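Local coordinates for protein UDP-D-quinovosamine 4-dehydrogenase (Vibrio fischeri, PDB 3NKL) that probably acts as an oxidoreductase and lyase on a UDP-sugar as part of a longer membrane protein, of which this chain is a Rossmann-like alpha/beta domain, at residues A89-P99 and I111-L122. Numbering follows the deposited sequence. Where two conformers were deposited one is given.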
ATOM      1  N   ALA B  89       7.351  13.484 -14.569  1.00 17.11           N
ATOM      2  CA  ALA B  89       7.661  13.865 -15.943  1.00 19.85           C
ATOM      3  C   ALA B  89       8.391  15.179 -15.995  1.00 19.85           C
ATOM      4  O   ALA B  89       9.326  15.346 -16.787  1.00 20.37           O
ATOM      5  CB  ALA B  89       6.396  13.954 -16.774  1.00 18.10           C
ATOM      6  N   LYS B  90       7.917  16.143 -15.204  1.00 14.44           N
ATOM      7  CA  LYS B  90       8.458  17.482 -15.237  1.00 11.73           C
ATOM      8  C   LYS B  90       9.826  17.580 -14.564  1.00 13.93           C
ATOM      9  O   LYS B  90      10.416  18.656 -14.519  1.00 17.73           O
ATOM     10  CB  LYS B  90       7.484  18.475 -14.591  1.00 20.37           C
ATOM     11  CG  LYS B  90       6.137  18.525 -15.299  1.00 32.32           C
ATOM     12  CD  LYS B  90       5.078  19.280 -14.463  1.00 39.33           C
ATOM     13  CE  LYS B  90       3.745  19.362 -15.196  1.00 37.30           C
ATOM     14  NZ  LYS B  90       2.651  19.806 -14.274  1.00 44.35           N
ATOM     15  N   LEU B  91      10.323  16.464 -14.037  1.00 19.07           N
ATOM     16  CA  LEU B  91      11.669  16.444 -13.472  1.00 19.58           C
ATOM     17  C   LEU B  91      12.639  15.719 -14.412  1.00 19.37           C
ATOM     18  O   LEU B  91      13.760  15.402 -14.020  1.00 17.15           O
ATOM     19  CB  LEU B  91      11.681  15.758 -12.102  1.00 20.03           C
ATOM     20  CG  LEU B  91      10.839  16.467 -11.030  1.00 19.62           C
ATOM     21  CD1 LEU B  91      10.844  15.658  -9.746  1.00 23.79           C
ATOM     22  CD2 LEU B  91      11.435  17.846 -10.803  1.00 26.25           C
ATOM     23  N   HIS B  92      12.179  15.435 -15.622  1.00 14.23           N
ATOM     24  CA  HIS B  92      13.016  14.829 -16.660  1.00 18.96           C
ATOM     25  C   HIS B  92      13.611  13.512 -16.187  1.00 19.77           C
ATOM     26  O   HIS B  92      14.812  13.292 -16.296  1.00 16.09           O
ATOM     27  CB  HIS B  92      14.132  15.792 -17.115  1.00 15.47           C
ATOM     28  CG  HIS B  92      13.657  16.888 -18.026  1.00 17.57           C
ATOM     29  ND1 HIS B  92      14.467  17.933 -18.421  1.00 19.32           N
ATOM     30  CD2 HIS B  92      12.452  17.099 -18.617  1.00 13.85           C
ATOM     31  CE1 HIS B  92      13.784  18.740 -19.218  1.00 18.44           C
ATOM     32  NE2 HIS B  92      12.565  18.246 -19.361  1.00 13.59           N
ATOM     33  N   VAL B  93      12.765  12.636 -15.650  1.00 14.44           N
ATOM     34  CA  VAL B  93      13.153  11.255 -15.433  1.00 19.35           C
ATOM     35  C   VAL B  93      12.235  10.394 -16.281  1.00 20.99           C
ATOM     36  O   VAL B  93      11.189  10.841 -16.711  1.00 21.39           O
ATOM     37  CB  VAL B  93      13.029  10.860 -13.965  1.00 15.90           C
ATOM     38  CG1 VAL B  93      13.999  11.725 -13.135  1.00 20.38           C
ATOM     39  CG2 VAL B  93      11.570  11.039 -13.445  1.00 16.72           C
ATOM     40  N   GLU B  94      12.674   9.181 -16.556  1.00 15.33           N
ATOM     41  CA  GLU B  94      11.864   8.172 -17.192  1.00 14.21           C
ATOM     42  C   GLU B  94      11.035   7.549 -16.072  1.00 13.87           C
ATOM     43  O   GLU B  94      11.497   7.459 -14.916  1.00 16.58           O
ATOM     44  CB  GLU B  94      12.812   7.123 -17.762  1.00 24.44           C
ATOM     45  CG  GLU B  94      12.140   5.930 -18.325  1.00 42.55           C
ATOM     46  CD  GLU B  94      13.125   5.003 -19.010  1.00 53.29           C
ATOM     47  OE1 GLU B  94      12.772   4.487 -20.087  1.00 52.03           O
ATOM     48  OE2 GLU B  94      14.241   4.806 -18.473  1.00 58.94           O
ATOM     49  N   VAL B  95       9.810   7.139 -16.377  1.00 13.19           N
ATOM     50  CA  VAL B  95       8.935   6.610 -15.315  1.00 17.08           C
ATOM     51  C   VAL B  95       8.449   5.218 -15.708  1.00 22.09           C
ATOM     52  O   VAL B  95       7.870   5.050 -16.794  1.00 16.62           O
ATOM     53  CB  VAL B  95       7.733   7.547 -15.048  1.00 13.84           C
ATOM     54  CG1 VAL B  95       6.833   6.959 -13.970  1.00 14.24           C
ATOM     55  CG2 VAL B  95       8.213   8.937 -14.623  1.00 15.92           C
ATOM     56  N   LEU B  96       8.713   4.226 -14.849  1.00 15.28           N
ATOM     57  CA  LEU B  96       8.283   2.851 -15.100  1.00 13.01           C
ATOM     58  C   LEU B  96       7.385   2.455 -13.954  1.00 14.56           C
ATOM     59  O   LEU B  96       7.486   3.018 -12.872  1.00 17.18           O
ATOM     60  CB  LEU B  96       9.458   1.874 -15.138  1.00 14.30           C
ATOM     61  CG  LEU B  96      10.686   2.284 -15.950  1.00 16.69           C
ATOM     62  CD1 LEU B  96      11.781   1.200 -15.856  1.00 25.49           C
ATOM     63  CD2 LEU B  96      10.253   2.478 -17.377  1.00 20.25           C
ATOM     64  N   THR B  97       6.510   1.481 -14.189  1.00 13.32           N
ATOM     65  CA  THR B  97       5.555   1.073 -13.157  1.00 13.86           C
ATOM     66  C   THR B  97       5.435  -0.441 -13.041  1.00 14.10           C
ATOM     67  O   THR B  97       5.530  -1.163 -14.043  1.00 15.06           O
ATOM     68  CB  THR B  97       4.128   1.656 -13.412  1.00 20.09           C
ATOM     69  OG1 THR B  97       3.227   1.206 -12.379  1.00 15.61           O
ATOM     70  CG2 THR B  97       3.582   1.207 -14.759  1.00 14.91           C
ATOM     71  N   ILE B  98       5.197  -0.923 -11.824  1.00 13.68           N
ATOM     72  CA  ILE B  98       4.860  -2.336 -11.642  1.00 15.35           C
ATOM     73  C   ILE B  98       3.414  -2.533 -12.124  1.00 14.27           C
ATOM     74  O   ILE B  98       2.718  -1.547 -12.391  1.00 16.13           O
ATOM     75  CB  ILE B  98       5.010  -2.754 -10.165  1.00 13.59           C
ATOM     76  CG1 ILE B  98       3.904  -2.140  -9.295  1.00 15.96           C
ATOM     77  CG2 ILE B  98       6.416  -2.366  -9.625  1.00 13.30           C
ATOM     78  CD1 ILE B  98       3.940  -2.697  -7.839  1.00 19.31           C
ATOM     79  N   PRO B  99       2.947  -3.793 -12.219  1.00 14.40           N
ATOM     80  CA  PRO B  99       1.574  -4.055 -12.677  1.00 16.89           C
ATOM     81  C   PRO B  99       0.469  -3.419 -11.834  1.00 17.80           C
ATOM     82  O   PRO B  99       0.699  -3.004 -10.705  1.00 15.72           O
ATOM     83  CB  PRO B  99       1.454  -5.602 -12.592  1.00 12.65           C
ATOM     84  CG  PRO B  99       2.895  -6.059 -12.812  1.00 19.44           C
ATOM     85  CD  PRO B  99       3.713  -5.044 -12.035  1.00 15.69           C
ATOM     86  N   ILE B 111       5.487  -8.508  -9.621  1.00 23.10           N
ATOM     87  CA  ILE B 111       5.828  -7.142  -9.237  1.00 22.95           C
ATOM     88  C   ILE B 111       7.081  -6.652  -9.971  1.00 24.40           C
ATOM     89  O   ILE B 111       7.259  -5.454 -10.205  1.00 23.16           O
ATOM     90  CB  ILE B 111       6.012  -7.039  -7.700  1.00 27.98           C
ATOM     91  CG1 ILE B 111       4.669  -7.238  -7.002  1.00 31.86           C
ATOM     92  CG2 ILE B 111       6.517  -5.662  -7.286  1.00 25.68           C
ATOM     93  CD1 ILE B 111       4.756  -7.116  -5.498  1.00 40.40           C
ATOM     94  N   GLY B 112       7.944  -7.582 -10.360  1.00 19.52           N
ATOM     95  CA  GLY B 112       9.179  -7.190 -11.023  1.00 21.78           C
ATOM     96  C   GLY B 112       9.000  -6.790 -12.480  1.00 23.09           C
ATOM     97  O   GLY B 112       9.948  -6.340 -13.096  1.00 23.21           O
ATOM     98  N   GLN B 113       7.811  -6.984 -13.058  1.00 20.33           N
ATOM     99  CA  GLN B 113       7.611  -6.588 -14.462  1.00 22.10           C
ATOM    100  C   GLN B 113       7.393  -5.080 -14.517  1.00 20.45           C
ATOM    101  O   GLN B 113       6.380  -4.564 -14.034  1.00 17.62           O
ATOM    102  CB  GLN B 113       6.422  -7.330 -15.087  1.00 24.46           C
ATOM    103  CG  GLN B 113       6.619  -8.851 -15.205  1.00 24.71           C
ATOM    104  CD  GLN B 113       5.425  -9.550 -15.857  1.00 22.24           C
ATOM    105  OE1 GLN B 113       4.760 -10.381 -15.237  1.00 22.94           O
ATOM    106  NE2 GLN B 113       5.171  -9.230 -17.126  1.00 26.01           N
ATOM    107  N   LEU B 114       8.341  -4.366 -15.105  1.00 16.16           N
ATOM    108  CA  LEU B 114       8.304  -2.906 -15.096  1.00 14.49           C
ATOM    109  C   LEU B 114       7.968  -2.401 -16.488  1.00 20.17           C
ATOM    110  O   LEU B 114       8.686  -2.699 -17.439  1.00 19.72           O
ATOM    111  CB  LEU B 114       9.686  -2.366 -14.692  1.00 19.02           C
ATOM    112  CG  LEU B 114      10.099  -2.630 -13.235  1.00 20.34           C
ATOM    113  CD1 LEU B 114      11.550  -2.236 -13.021  1.00 27.63           C
ATOM    114  CD2 LEU B 114       9.173  -1.868 -12.271  1.00 14.03           C
ATOM    115  N   LYS B 115       6.879  -1.641 -16.604  1.00 16.59           N
ATOM    116  CA  LYS B 115       6.449  -1.119 -17.895  1.00 18.95           C
ATOM    117  C   LYS B 115       6.612   0.396 -17.950  1.00 17.17           C
ATOM    118  O   LYS B 115       6.327   1.087 -16.973  1.00 15.89           O
ATOM    119  CB  LYS B 115       4.969  -1.460 -18.063  1.00 20.10           C
ATOM    120  CG  LYS B 115       4.353  -1.010 -19.376  1.00 21.05           C
ATOM    121  CD  LYS B 115       2.974  -1.661 -19.469  1.00 34.80           C
ATOM    122  CE  LYS B 115       1.911  -0.652 -19.759  1.00 45.68           C
ATOM    123  NZ  LYS B 115       1.914  -0.365 -21.213  1.00 53.59           N
ATOM    124  N   GLU B 116       7.044   0.917 -19.095  0.61 15.84           N
ATOM    125  CA  GLU B 116       7.124   2.375 -19.272  0.61 18.03           C
ATOM    126  C   GLU B 116       5.706   2.959 -19.214  0.61 22.06           C
ATOM    127  O   GLU B 116       4.794   2.400 -19.816  0.61 22.66           O
ATOM    128  CB  GLU B 116       7.837   2.713 -20.596  0.61 24.66           C
ATOM    129  CG  GLU B 116       9.236   2.090 -20.687  0.61 21.51           C
ATOM    130  CD  GLU B 116       9.980   2.348 -22.003  0.61 35.41           C
ATOM    131  OE1 GLU B 116      11.215   2.131 -22.013  0.61 37.63           O
ATOM    132  OE2 GLU B 116       9.352   2.739 -23.016  0.61 27.95           O
ATOM    133  N   VAL B 117       5.491   4.047 -18.469  1.00 16.46           N
ATOM    134  CA  VAL B 117       4.149   4.640 -18.434  1.00 21.28           C
ATOM    135  C   VAL B 117       3.754   5.169 -19.818  1.00 27.09           C
ATOM    136  O   VAL B 117       4.625   5.488 -20.630  1.00 22.55           O
ATOM    137  CB  VAL B 117       3.987   5.744 -17.368  1.00 24.63           C
ATOM    138  CG1 VAL B 117       4.291   5.169 -15.980  1.00 25.78           C
ATOM    139  CG2 VAL B 117       4.857   6.937 -17.694  1.00 28.19           C
ATOM    140  N   SER B 118       2.459   5.255 -20.115  1.00 25.01           N
ATOM    141  CA  SER B 118       2.079   5.759 -21.449  1.00 25.54           C
ATOM    142  C   SER B 118       2.503   7.212 -21.620  1.00 30.70           C
ATOM    143  O   SER B 118       2.577   7.968 -20.645  1.00 28.30           O
ATOM    144  CB  SER B 118       0.576   5.607 -21.719  1.00 34.87           C
ATOM    145  OG  SER B 118      -0.192   6.427 -20.852  1.00 32.74           O
ATOM    146  N   ILE B 119       2.792   7.592 -22.864  1.00 30.96           N
ATOM    147  CA  ILE B 119       3.079   8.977 -23.200  1.00 30.95           C
ATOM    148  C   ILE B 119       1.869   9.869 -22.891  1.00 32.31           C
ATOM    149  O   ILE B 119       2.029  11.026 -22.509  1.00 27.83           O
ATOM    150  CB  ILE B 119       3.434   9.123 -24.681  1.00 35.31           C
ATOM    151  CG1 ILE B 119       3.894  10.545 -24.974  1.00 34.44           C
ATOM    152  CG2 ILE B 119       2.239   8.743 -25.566  1.00 46.53           C
ATOM    153  CD1 ILE B 119       5.315  10.792 -24.569  1.00 45.39           C
ATOM    154  N   ASP B 120       0.665   9.328 -23.066  1.00 27.74           N
ATOM    155  CA  ASP B 120      -0.548  10.040 -22.686  1.00 33.80           C
ATOM    156  C   ASP B 120      -0.512  10.407 -21.205  1.00 32.90           C
ATOM    157  O   ASP B 120      -0.765  11.555 -20.837  1.00 33.88           O
ATOM    158  CB  ASP B 120      -1.790   9.195 -22.966  1.00 42.91           C
ATOM    159  CG  ASP B 120      -2.155   9.167 -24.441  1.00 58.97           C
ATOM    160  OD1 ASP B 120      -1.749  10.089 -25.183  1.00 52.07           O
ATOM    161  OD2 ASP B 120      -2.858   8.221 -24.854  1.00 75.09           O
ATOM    162  N   ASP B 121      -0.195   9.430 -20.358  1.00 23.64           N
ATOM    163  CA  ASP B 121      -0.137   9.668 -18.917  1.00 25.04           C
ATOM    164  C   ASP B 121       1.050  10.559 -18.578  1.00 25.79           C
ATOM    165  O   ASP B 121       0.945  11.451 -17.737  1.00 22.18           O
ATOM    166  CB  ASP B 121      -0.015   8.359 -18.148  1.00 25.10           C
ATOM    167  CG  ASP B 121      -1.350   7.633 -18.027  1.00 36.54           C
ATOM    168  OD1 ASP B 121      -1.391   6.518 -17.462  1.00 37.72           O
ATOM    169  OD2 ASP B 121      -2.358   8.196 -18.500  1.00 40.86           O
ATOM    170  N   LEU B 122       2.186  10.304 -19.225  1.00 21.93           N
ATOM    171  CA  LEU B 122       3.390  11.090 -18.968  1.00 20.91           C
ATOM    172  C   LEU B 122       3.143  12.575 -19.194  1.00 26.11           C
ATOM    173  O   LEU B 122       3.637  13.425 -18.448  1.00 26.24           O
ATOM    174  CB  LEU B 122       4.504  10.654 -19.932  1.00 23.15           C
ATOM    175  CG  LEU B 122       5.941  11.057 -19.590  1.00 26.21           C
ATOM    176  CD1 LEU B 122       6.422  10.352 -18.293  1.00 23.32           C
ATOM    177  CD2 LEU B 122       6.828  10.683 -20.761  1.00 29.68           C
TER
HETATM  178  O   HOH W   1      13.418   1.918 -20.251  1.00 49.92           O
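An antiparallel edge pairing closes one side of the Rossmann-like sheet, where strand 115-116 runs alongside strand 94-97, the last of the parallel strands. T97 and K115 form the hydrogen-bonded pair, T97 N to K115 O 2.8 Å and K115 N to T97 O 2.9 Å. Beyond the non-hydrogen-bonded pair L96 and E116, just past the strand, V117 N gives a nearly straight bond to V95 O (3.1 Å, 173° at the hydrogen). On the face carrying L96 and E116, the two side chains lie side by side, L96 CD2 3.5 Å from E116 CG. The other face brings V95 CG1 within 3.7 Å of V117 CG1, against helix 78-89, where V95 touches L88 and V117 touches I85; T97 OG1 donates to I98 O in the carbonyl plane and is hydrogen-bonded to K81 NZ of that helix. S118 N-caps helix 119-123, its OG accepting from D121 N, and one turn on L122 CD1 packs against A89 CB at 3.9 Å. With CG1 of I98 between its backbone N and carbonyl carbon (chi1 71°), its side chain lies beside that of I111, CD1 touching I111 CG2, while its CG2 meets L114 CD2; helix 14-25 covers both isoleucines. In one of two E116 conformers, its carboxylate lies 48° from that of E94, and a water probably eases their repulsion, donating to E94 OE1 (2.7 Å) and E116 OE1 (2.8 Å).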